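Local coordinates for protein glutamate--tRNA ligase (Elizabethkingia anophelis, PDB 6B1Z) that probably charges tRNA(Glu) with glutamate at the expense of ATP, as glutamyl-tRNA synthetases of class I do, at residues K40-I50 / G74-K82; E370-V380 / V401-F412. One frame throughout, in Å; residues are numbered along the deposited sequence.

In the fold
The chain meets interaction 1 first. Helix 26-41 ends, strand 45-48 runs through the catalytic domain, and helix 62-73 follows. The loop after that helix then returns to the strand, so the contact of 40-50 with 74-82 closes a loop of 23 residues. Interaction 2 opens only after this loop is closed. There 401-412 comes back to helix 364-377 after helix 384-394. The two contacts are in series and neither nest nor cross. The centres of interactions 1 and 2 are about 39 Å apart. Interaction 1 ties the loop after helix 62-73 to the end of helix 26-41 and to strand 45-48. Interaction 2 ties helix 364-377 to helix 401-406 in the anticodon-binding domain.

Interaction 1 of 2, residues K40-I50 / G74-K82; sequences KHNGGDFILRI and GMVPDESPK
D78 OD2 is gripped by two donors from the other segment. K40 NZ forms a salt bridge with D78 OD2 at 2.8 Å, coming in on the syn side and slightly out of the carboxylate plane. F46 N meets the anti lone pair of D78 OD2 at 2.9 Å. Two bonds to one oxygen should restrict rotation of the carboxylate. The K40 chain bends at chi2 (-51°) and again at chi3. This brings NZ to D78 and also to G44 O, so the lysine links the end of its helix to the incoming loop.

The backbones then pair briefly. D78 N binds F46 O at 2.8 Å, and E79 N adds a weak bond to the same oxygen. L48 N binds E79 O at 2.8 Å in a nearly straight bond (174°). I47 and E79 form a single beta bridge, so the chain follows strand 45-48 only from P77 to S80 and forms no regular strand.

Side chains pack beside these bonds. The apolar pairs are P77 on L48, with P77 CG 3.7 Å from L48 CB, and P81 on I50. The F46 ring presents its edge to M75 O, with F46 CE2 3.5 Å from M75 O. I47 and E79 point the same way, and I47 CG1 lies 3.4 Å from E79 OE1. The acid ends of D45 and E79 are close, but R13 makes salt bridges to both, which probably offsets their repulsion. Y90 binds E79 OE1.

Strand 45-48 pairs with parallel strand 13-16 through backbone bonds of D45 and I47, in the Rossmann-type catalytic domain of class I synthetases. F46 touches D35 of helix 26-41, while L48, I50 and P81 touch helix 62-73. The contact thus returns the chain from helix 62-73 to the strand it left.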
loop_
_atom_site.group_PDB
_atom_site.type_symbol
_atom_site.label_atom_id
_atom_site.label_comp_id
_atom_site.label_asym_id
_atom_site.label_seq_id
_atom_site.Cartn_x
_atom_site.Cartn_y
_atom_site.Cartn_z
ATOM N N LYS A 40 6.617 -9.732 -15.450
ATOM C CA LYS A 40 6.599 -9.034 -16.734
ATOM C C LYS A 40 8.011 -8.824 -17.279
ATOM O O LYS A 40 8.233 -8.910 -18.495
ATOM C CB LYS A 40 5.859 -7.700 -16.611
ATOM C CG LYS A 40 4.356 -7.837 -16.333
ATOM C CD LYS A 40 3.648 -8.790 -17.316
ATOM C CE LYS A 40 2.739 -9.792 -16.569
ATOM N NZ LYS A 40 2.317 -10.999 -17.368
ATOM N N HIS A 41 8.979 -8.550 -16.396
ATOM C CA HIS A 41 10.367 -8.403 -16.833
ATOM C C HIS A 41 10.853 -9.651 -17.558
ATOM O O HIS A 41 11.613 -9.563 -18.531
ATOM C CB HIS A 41 11.259 -8.115 -15.617
ATOM C CG HIS A 41 12.715 -7.970 -15.943
ATOM N ND1 HIS A 41 13.264 -6.790 -16.396
ATOM C CD2 HIS A 41 13.738 -8.855 -15.866
ATOM C CE1 HIS A 41 14.561 -6.953 -16.588
ATOM N NE2 HIS A 41 14.874 -8.197 -16.271
ATOM N N ASN A 42 10.392 -10.817 -17.115
ATOM C CA ASN A 42 10.849 -12.090 -17.650
ATOM C C ASN A 42 9.842 -12.739 -18.595
ATOM O O ASN A 42 10.022 -13.905 -18.967
ATOM C CB ASN A 42 11.197 -13.024 -16.492
ATOM C CG ASN A 42 12.435 -12.567 -15.757
ATOM O OD1 ASN A 42 13.537 -12.616 -16.302
ATOM N ND2 ASN A 42 12.261 -12.087 -14.529
ATOM N N GLY A 43 8.813 -12.008 -19.015
ATOM C CA GLY A 43 7.835 -12.553 -19.941
ATOM C C GLY A 43 7.039 -13.711 -19.383
ATOM O O GLY A 43 6.669 -14.622 -20.132
ATOM N N GLY A 44 6.785 -13.709 -18.073
ATOM C CA GLY A 44 6.102 -14.787 -17.404
ATOM C C GLY A 44 4.724 -14.390 -16.915
ATOM O O GLY A 44 4.161 -13.362 -17.316
ATOM N N ASP A 45 4.187 -15.202 -16.007
ATOM C CA ASP A 45 2.788 -15.144 -15.588
ATOM C C ASP A 45 2.645 -14.696 -14.139
ATOM O O ASP A 45 3.414 -15.115 -13.267
ATOM C CB ASP A 45 2.120 -16.514 -15.741
ATOM C CG ASP A 45 2.317 -17.115 -17.120
ATOM O OD1 ASP A 45 2.211 -16.363 -18.115
ATOM O OD2 ASP A 45 2.564 -18.341 -17.218
ATOM N N PHE A 46 1.624 -13.880 -13.881
ATOM C CA PHE A 46 1.310 -13.350 -12.558
ATOM C C PHE A 46 -0.043 -13.918 -12.137
ATOM O O PHE A 46 -1.061 -13.635 -12.778
ATOM C CB PHE A 46 1.319 -11.815 -12.610
ATOM C CG PHE A 46 0.831 -11.118 -11.357
ATOM C CD1 PHE A 46 1.382 -11.394 -10.121
ATOM C CD2 PHE A 46 -0.124 -10.103 -11.452
ATOM C CE1 PHE A 46 0.946 -10.719 -8.975
ATOM C CE2 PHE A 46 -0.559 -9.428 -10.310
ATOM C CZ PHE A 46 -0.015 -9.735 -9.080
ATOM N N ILE A 47 -0.043 -14.736 -11.089
ATOM C CA ILE A 47 -1.210 -15.482 -10.628
ATOM C C ILE A 47 -1.710 -14.851 -9.336
ATOM O O ILE A 47 -0.910 -14.484 -8.468
ATOM C CB ILE A 47 -0.854 -16.972 -10.400
ATOM C CG1 ILE A 47 -0.704 -17.732 -11.721
ATOM C CG2 ILE A 47 -1.908 -17.685 -9.529
ATOM C CD1 ILE A 47 0.555 -17.478 -12.493
ATOM N N LEU A 48 -3.030 -14.722 -9.197
ATOM C CA LEU A 48 -3.646 -14.370 -7.918
ATOM C C LEU A 48 -4.336 -15.607 -7.364
ATOM O O LEU A 48 -5.233 -16.163 -8.014
ATOM C CB LEU A 48 -4.659 -13.228 -8.083
ATOM C CG LEU A 48 -5.465 -12.897 -6.819
ATOM C CD1 LEU A 48 -4.577 -12.306 -5.712
ATOM C CD2 LEU A 48 -6.570 -11.898 -7.185
ATOM N N ARG A 49 -3.901 -16.057 -6.186
ATOM C CA ARG A 49 -4.505 -17.192 -5.507
ATOM C C ARG A 49 -5.072 -16.707 -4.182
ATOM O O ARG A 49 -4.348 -16.125 -3.361
ATOM C CB ARG A 49 -3.491 -18.324 -5.302
ATOM C CG ARG A 49 -4.131 -19.591 -4.740
ATOM C CD ARG A 49 -3.173 -20.784 -4.722
ATOM N NE ARG A 49 -2.100 -20.591 -3.739
ATOM C CZ ARG A 49 -0.803 -20.753 -3.987
ATOM N NH1 ARG A 49 -0.376 -21.122 -5.187
ATOM N NH2 ARG A 49 0.070 -20.574 -3.013
ATOM N N ILE A 50 -6.364 -16.914 -3.983
ATOM C CA ILE A 50 -7.049 -16.437 -2.788
ATOM C C ILE A 50 -6.898 -17.480 -1.686
ATOM O O ILE A 50 -7.263 -18.652 -1.848
ATOM C CB ILE A 50 -8.524 -16.125 -3.080
ATOM C CG1 ILE A 50 -8.626 -14.985 -4.097
ATOM C CG2 ILE A 50 -9.275 -15.802 -1.773
ATOM C CD1 ILE A 50 -7.965 -13.683 -3.678
ATOM N N GLY A 74 -2.959 -0.879 -11.747
ATOM C CA GLY A 74 -2.637 -1.320 -13.090
ATOM C C GLY A 74 -1.855 -2.617 -13.165
ATOM O O GLY A 74 -1.017 -2.774 -14.062
ATOM N N MET A 75 -2.109 -3.571 -12.251
ATOM C CA MET A 75 -1.395 -4.850 -12.194
ATOM C C MET A 75 -2.412 -5.993 -12.185
ATOM O O MET A 75 -2.592 -6.654 -11.153
ATOM C CB MET A 75 -0.497 -4.930 -10.966
ATOM C CG MET A 75 0.403 -3.750 -10.754
ATOM S SD MET A 75 1.558 -4.086 -9.411
ATOM C CE MET A 75 0.482 -4.174 -7.977
ATOM N N VAL A 76 -3.049 -6.241 -13.323
ATOM C CA VAL A 76 -4.130 -7.227 -13.414
ATOM C C VAL A 76 -3.529 -8.627 -13.522
ATOM O O VAL A 76 -2.672 -8.864 -14.392
ATOM C CB VAL A 76 -5.027 -6.927 -14.608
ATOM C CG1 VAL A 76 -6.147 -7.953 -14.697
ATOM C CG2 VAL A 76 -5.601 -5.501 -14.521
ATOM N N PRO A 77 -3.965 -9.575 -12.694
ATOM C CA PRO A 77 -3.430 -10.935 -12.778
ATOM C C PRO A 77 -3.744 -11.609 -14.107
ATOM O O PRO A 77 -4.804 -11.407 -14.706
ATOM C CB PRO A 77 -4.125 -11.660 -11.619
ATOM C CG PRO A 77 -4.535 -10.560 -10.676
ATOM C CD PRO A 77 -4.873 -9.403 -11.548
ATOM N N ASP A 78 -2.806 -12.447 -14.544
ATOM C CA ASP A 78 -3.020 -13.277 -15.728
ATOM C C ASP A 78 -3.940 -14.457 -15.440
ATOM O O ASP A 78 -4.641 -14.937 -16.346
ATOM C CB ASP A 78 -1.669 -13.795 -16.237
ATOM C CG ASP A 78 -0.736 -12.679 -16.652
ATOM O OD1 ASP A 78 -1.143 -11.849 -17.498
ATOM O OD2 ASP A 78 0.392 -12.611 -16.123
ATOM N N GLU A 79 -3.925 -14.945 -14.201
ATOM C CA GLU A 79 -4.740 -16.059 -13.732
ATOM C C GLU A 79 -5.288 -15.663 -12.371
ATOM O O GLU A 79 -4.544 -15.126 -11.550
ATOM C CB GLU A 79 -3.911 -17.350 -13.627
ATOM C CG GLU A 79 -3.291 -17.758 -14.964
ATOM C CD GLU A 79 -2.302 -18.903 -14.869
ATOM O OE1 GLU A 79 -2.379 -19.736 -13.930
ATOM O OE2 GLU A 79 -1.438 -18.977 -15.777
ATOM N N SER A 80 -6.592 -15.887 -12.150
ATOM C CA SER A 80 -7.262 -15.427 -10.935
ATOM C C SER A 80 -8.672 -15.999 -10.899
ATOM O O SER A 80 -9.142 -16.548 -11.904
ATOM C CB SER A 80 -7.321 -13.895 -10.892
ATOM O OG SER A 80 -8.181 -13.423 -11.916
ATOM N N PRO A 81 -9.398 -15.872 -9.787
ATOM C CA PRO A 81 -10.819 -16.264 -9.830
ATOM C C PRO A 81 -11.617 -15.479 -10.860
ATOM O O PRO A 81 -12.511 -16.039 -11.508
ATOM C CB PRO A 81 -11.295 -15.999 -8.393
ATOM C CG PRO A 81 -10.066 -16.101 -7.561
ATOM C CD PRO A 81 -8.946 -15.552 -8.415
ATOM N N LYS A 82 -11.307 -14.192 -11.050
ATOM C CA LYS A 82 -12.073 -13.381 -11.997
ATOM C C LYS A 82 -11.741 -13.745 -13.439
ATOM O O LYS A 82 -12.626 -13.753 -14.305
ATOM C CB LYS A 82 -11.802 -11.893 -11.743
ATOM C CG LYS A 82 -12.573 -10.915 -12.603
ATOM C CD LYS A 82 -12.374 -9.497 -12.064
ATOM C CE LYS A 82 -13.216 -8.471 -12.806
ATOM N NZ LYS A 82 -13.134 -7.132 -12.140
#

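Interaction 2 of 2, residues E370-V380 / V401-F412. With EDO (1,2-ethanediol), chain X.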
loop_
_atom_site.group_PDB
_atom_site.type_symbol
_atom_site.label_atom_id
_atom_site.label_comp_id
_atom_site.label_asym_id
_atom_site.label_seq_id
_atom_site.Cartn_x
_atom_site.Cartn_y
_atom_site.Cartn_z
ATOM N N GLU A 370 -11.158 16.161 -11.229
ATOM C CA GLU A 370 -11.061 16.108 -9.775
ATOM C C GLU A 370 -11.168 17.501 -9.169
ATOM O O GLU A 370 -11.790 17.677 -8.115
ATOM C CB GLU A 370 -9.761 15.424 -9.350
ATOM C CG GLU A 370 -9.633 15.249 -7.824
ATOM C CD GLU A 370 -10.708 14.327 -7.223
ATOM O OE1 GLU A 370 -11.276 13.480 -7.954
ATOM O OE2 GLU A 370 -10.991 14.462 -6.011
ATOM N N PHE A 371 -10.595 18.511 -9.829
ATOM C CA PHE A 371 -10.704 19.866 -9.302
ATOM C C PHE A 371 -12.161 20.312 -9.241
ATOM O O PHE A 371 -12.593 20.913 -8.249
ATOM C CB PHE A 371 -9.873 20.833 -10.145
ATOM C CG PHE A 371 -9.874 22.245 -9.630
ATOM C CD1 PHE A 371 -9.443 22.531 -8.338
ATOM C CD2 PHE A 371 -10.268 23.293 -10.443
ATOM C CE1 PHE A 371 -9.437 23.845 -7.863
ATOM C CE2 PHE A 371 -10.256 24.605 -9.981
ATOM C CZ PHE A 371 -9.834 24.880 -8.679
ATOM N N LYS A 372 -12.936 20.028 -10.293
ATOM C CA LYS A 372 -14.346 20.403 -10.280
ATOM C C LYS A 372 -15.112 19.668 -9.191
ATOM O O LYS A 372 -16.082 20.213 -8.644
ATOM C CB LYS A 372 -14.974 20.131 -11.655
ATOM C CG LYS A 372 -14.522 21.132 -12.724
ATOM C CD LYS A 372 -15.142 20.840 -14.079
ATOM C CE LYS A 372 -16.648 21.052 -14.045
ATOM N NZ LYS A 372 -17.225 21.125 -15.427
ATOM N N LYS A 373 -14.716 18.429 -8.896
ATOM C CA LYS A 373 -15.325 17.681 -7.802
ATOM C C LYS A 373 -15.044 18.362 -6.467
ATOM O O LYS A 373 -15.948 18.523 -5.639
ATOM C CB LYS A 373 -14.793 16.247 -7.818
ATOM C CG LYS A 373 -15.409 15.280 -6.821
ATOM C CD LYS A 373 -14.938 13.864 -7.140
ATOM C CE LYS A 373 -15.533 12.829 -6.196
ATOM N NZ LYS A 373 -15.052 13.016 -4.803
ATOM N N VAL A 374 -13.803 18.806 -6.255
ATOM C CA VAL A 374 -13.491 19.525 -5.017
ATOM C C VAL A 374 -14.305 20.813 -4.922
ATOM O O VAL A 374 -14.862 21.138 -3.863
ATOM C CB VAL A 374 -11.976 19.791 -4.914
ATOM C CG1 VAL A 374 -11.654 20.649 -3.686
ATOM C CG2 VAL A 374 -11.208 18.478 -4.844
ATOM N N LEU A 375 -14.411 21.562 -6.029
ATOM C CA LEU A 375 -15.193 22.790 -6.005
ATOM C C LEU A 375 -16.644 22.503 -5.642
ATOM O O LEU A 375 -17.236 23.194 -4.800
ATOM C CB LEU A 375 -15.108 23.504 -7.360
ATOM C CG LEU A 375 -13.728 24.036 -7.774
ATOM C CD1 LEU A 375 -13.835 24.911 -9.017
ATOM C CD2 LEU A 375 -13.080 24.806 -6.652
ATOM N N ALA A 376 -17.231 21.478 -6.262
ATOM C CA ALA A 376 -18.626 21.152 -5.986
ATOM C C ALA A 376 -18.824 20.780 -4.519
ATOM O O ALA A 376 -19.816 21.187 -3.899
ATOM C CB ALA A 376 -19.088 20.023 -6.905
ATOM N N GLU A 377 -17.874 20.036 -3.941
ATOM C CA GLU A 377 -17.951 19.677 -2.526
ATOM C C GLU A 377 -17.906 20.901 -1.621
ATOM O O GLU A 377 -18.403 20.842 -0.490
ATOM C CB GLU A 377 -16.812 18.719 -2.156
ATOM C CG GLU A 377 -16.955 17.315 -2.720
ATOM C CD GLU A 377 -15.711 16.462 -2.505
ATOM O OE1 GLU A 377 -14.720 16.976 -1.943
ATOM O OE2 GLU A 377 -15.725 15.277 -2.904
ATOM N N ASN A 378 -17.335 22.006 -2.093
ATOM C CA ASN A 378 -17.262 23.249 -1.342
ATOM C C ASN A 378 -18.271 24.288 -1.822
ATOM O O ASN A 378 -18.111 25.480 -1.530
ATOM C CB ASN A 378 -15.835 23.801 -1.403
ATOM C CG ASN A 378 -14.863 22.969 -0.595
ATOM O OD1 ASN A 378 -14.730 23.158 0.614
ATOM N ND2 ASN A 378 -14.198 22.028 -1.248
ATOM N N ASN A 379 -19.295 23.854 -2.567
ATOM C CA ASN A 379 -20.371 24.734 -3.026
ATOM C C ASN A 379 -19.829 25.915 -3.831
ATOM O O ASN A 379 -20.291 27.047 -3.693
ATOM C CB ASN A 379 -21.219 25.225 -1.848
ATOM C CG ASN A 379 -21.804 24.085 -1.034
ATOM O OD1 ASN A 379 -22.266 23.084 -1.583
ATOM N ND2 ASN A 379 -21.778 24.230 0.287
ATOM N N VAL A 380 -18.837 25.653 -4.677
ATOM C CA VAL A 380 -18.252 26.673 -5.538
ATOM C C VAL A 380 -18.441 26.240 -6.984
ATOM O O VAL A 380 -18.294 25.058 -7.310
ATOM C CB VAL A 380 -16.757 26.905 -5.219
ATOM C CG1 VAL A 380 -16.061 27.613 -6.373
ATOM C CG2 VAL A 380 -16.615 27.724 -3.939
ATOM N N VAL A 401 -4.553 17.590 -5.674
ATOM C CA VAL A 401 -5.448 18.466 -6.437
ATOM C C VAL A 401 -6.276 19.355 -5.510
ATOM O O VAL A 401 -6.501 20.537 -5.809
ATOM C CB VAL A 401 -6.344 17.639 -7.377
ATOM C CG1 VAL A 401 -7.443 18.520 -7.985
ATOM C CG2 VAL A 401 -5.507 17.004 -8.449
ATOM N N LYS A 402 -6.708 18.829 -4.353
ATOM C CA LYS A 402 -7.537 19.630 -3.452
ATOM C C LYS A 402 -6.810 20.879 -2.960
ATOM O O LYS A 402 -7.462 21.868 -2.605
ATOM C CB LYS A 402 -8.001 18.788 -2.257
ATOM C CG LYS A 402 -6.909 18.495 -1.222
ATOM C CD LYS A 402 -7.393 17.553 -0.119
ATOM C CE LYS A 402 -6.224 16.721 0.419
ATOM N NZ LYS A 402 -6.649 15.414 1.033
ATOM N N ASP A 403 -5.465 20.856 -2.930
ATOM C CA ASP A 403 -4.694 22.026 -2.497
ATOM C C ASP A 403 -4.956 23.226 -3.397
ATOM O O ASP A 403 -4.845 24.373 -2.948
ATOM C CB ASP A 403 -3.183 21.751 -2.527
ATOM C CG ASP A 403 -2.747 20.625 -1.623
ATOM O OD1 ASP A 403 -3.525 20.187 -0.750
ATOM O OD2 ASP A 403 -1.580 20.202 -1.797
ATOM N N ILE A 404 -5.262 22.982 -4.677
ATOM C CA ILE A 404 -5.514 24.078 -5.607
ATOM C C ILE A 404 -6.717 24.910 -5.164
ATOM O O ILE A 404 -6.737 26.138 -5.346
ATOM C CB ILE A 404 -5.702 23.508 -7.026
ATOM C CG1 ILE A 404 -4.424 22.794 -7.478
ATOM C CG2 ILE A 404 -6.057 24.633 -8.032
ATOM C CD1 ILE A 404 -4.569 22.069 -8.817
ATOM N N TYR A 405 -7.722 24.277 -4.556
ATOM C CA TYR A 405 -8.796 25.049 -3.938
ATOM C C TYR A 405 -8.421 25.527 -2.537
ATOM O O TYR A 405 -8.560 26.714 -2.217
ATOM C CB TYR A 405 -10.085 24.226 -3.862
ATOM C CG TYR A 405 -11.152 24.962 -3.069
ATOM C CD1 TYR A 405 -11.801 26.064 -3.606
ATOM C CD2 TYR A 405 -11.466 24.580 -1.767
ATOM C CE1 TYR A 405 -12.750 26.756 -2.880
ATOM C CE2 TYR A 405 -12.409 25.271 -1.028
ATOM C CZ TYR A 405 -13.051 26.357 -1.595
ATOM O OH TYR A 405 -13.996 27.051 -0.868
ATOM N N ASN A 406 -7.960 24.618 -1.684
ATOM C CA ASN A 406 -7.811 24.973 -0.276
ATOM C C ASN A 406 -6.791 26.082 -0.073
ATOM O O ASN A 406 -6.932 26.884 0.856
ATOM C CB ASN A 406 -7.425 23.743 0.531
ATOM C CG ASN A 406 -8.577 22.780 0.698
ATOM O OD1 ASN A 406 -9.733 23.199 0.830
ATOM N ND2 ASN A 406 -8.275 21.493 0.708
ATOM N N ASP A 407 -5.768 26.145 -0.925
ATOM C CA ASP A 407 -4.772 27.200 -0.871
ATOM C C ASP A 407 -5.060 28.328 -1.843
ATOM O O ASP A 407 -4.244 29.243 -1.963
ATOM C CB ASP A 407 -3.369 26.633 -1.134
ATOM C CG ASP A 407 -2.945 25.611 -0.089
ATOM O OD1 ASP A 407 -3.506 25.599 1.035
ATOM O OD2 ASP A 407 -2.059 24.787 -0.404
ATOM N N GLY A 408 -6.194 28.278 -2.538
ATOM C CA GLY A 408 -6.564 29.321 -3.482
ATOM C C GLY A 408 -7.971 29.837 -3.262
ATOM O O GLY A 408 -8.684 30.163 -4.224
ATOM N N LYS A 409 -8.381 29.946 -1.996
ATOM C CA LYS A 409 -9.761 30.328 -1.730
ATOM C C LYS A 409 -10.053 31.755 -2.171
ATOM O O LYS A 409 -11.211 32.069 -2.467
ATOM C CB LYS A 409 -10.084 30.135 -0.246
ATOM C CG LYS A 409 -10.205 28.661 0.159
ATOM C CD LYS A 409 -10.587 28.509 1.619
ATOM C CE LYS A 409 -10.613 27.044 2.026
ATOM N NZ LYS A 409 -10.953 26.874 3.464
ATOM N N PHE A 410 -9.023 32.602 -2.274
ATOM C CA PHE A 410 -9.181 33.977 -2.750
ATOM C C PHE A 410 -9.628 34.065 -4.201
ATOM O O PHE A 410 -10.039 35.144 -4.630
ATOM C CB PHE A 410 -7.867 34.739 -2.578
ATOM C CG PHE A 410 -6.661 33.931 -2.963
ATOM C CD1 PHE A 410 -5.899 33.300 -1.994
ATOM C CD2 PHE A 410 -6.312 33.771 -4.296
ATOM C CE1 PHE A 410 -4.796 32.522 -2.344
ATOM C CE2 PHE A 410 -5.212 33.001 -4.662
ATOM C CZ PHE A 410 -4.455 32.378 -3.682
ATOM N N PHE A 411 -9.560 32.976 -4.972
ATOM C CA PHE A 411 -10.122 33.024 -6.316
ATOM C C PHE A 411 -11.638 33.055 -6.287
ATOM O O PHE A 411 -12.263 33.499 -7.259
ATOM C CB PHE A 411 -9.666 31.820 -7.152
ATOM C CG PHE A 411 -8.228 31.879 -7.585
ATOM C CD1 PHE A 411 -7.785 32.860 -8.465
ATOM C CD2 PHE A 411 -7.325 30.925 -7.148
ATOM C CE1 PHE A 411 -6.460 32.895 -8.883
ATOM C CE2 PHE A 411 -5.995 30.963 -7.555
ATOM C CZ PHE A 411 -5.567 31.949 -8.423
ATOM N N PHE A 412 -12.239 32.594 -5.194
ATOM C CA PHE A 412 -13.673 32.375 -5.110
ATOM C C PHE A 412 -14.354 33.157 -3.997
ATOM O O PHE A 412 -15.582 33.299 -4.034
ATOM C CB PHE A 412 -13.952 30.876 -4.913
ATOM C CG PHE A 412 -13.111 29.988 -5.787
ATOM C CD1 PHE A 412 -13.440 29.797 -7.124
ATOM C CD2 PHE A 412 -11.985 29.360 -5.281
ATOM C CE1 PHE A 412 -12.665 28.987 -7.931
ATOM C CE2 PHE A 412 -11.205 28.549 -6.085
ATOM C CZ PHE A 412 -11.547 28.364 -7.409
HETATM C C1 EDO X . -1.588 22.410 1.937
HETATM O O1 EDO X . -0.898 23.649 1.698
HETATM C C2 EDO X . -2.757 22.618 2.898
HETATM O O2 EDO X . -3.890 23.182 2.210
HETATM O O HOH W 1 -11.991 23.013 2.263
HETATM O O HOH W 2 -11.863 20.841 0.488
HETATM O O HOH W 3 -14.488 26.143 1.652
#
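Apolar packing carries most of the contact between F371, V374, L375 and V380 on one side and V401, I404, Y405 and F412 on the other. The axes of helices 370-377 and 401-406 approach to 8.9 Å and cross at -46°. F371 CG lies opposite its backbone N (chi1 -177°), which extends the ring towards the other helix. F371 CE1 meets I404 CG2 at 3.5 Å, and Y405 N lies at the ring edge. The L375 methyl CD2 reaches both Y405 CD1 (3.5 Å) and F412 CZ (3.9 Å). V380 divides its branches: CG1 touches F412 CD1 at 3.5 Å, while CG2 approaches Y405. V401 CG1 rests near the backbone of F371. Helix 384-394, between the segments in sequence, packs on F371 through I391 and on I404 through M394.

Polar groups gather at one side. The N378 amide lies obliquely against the Y405 ring, their planes 32° apart, with N378 CG 3.4 Å from Y405 CE2. N378 ND2 bonds back to V374 O at 2.8 Å, from above the carbonyl plane, which probably fixes the rotation of the amide. Waters join the segments: two bridge N378 to N406 OD1, and a third bridges N378 OD1 to Y405 OH. That hydroxyl also bonds to H413.

In this anticodon-binding domain the two segments are therefore joined by apolar side-chain fit, and the polar links found between them pass through water.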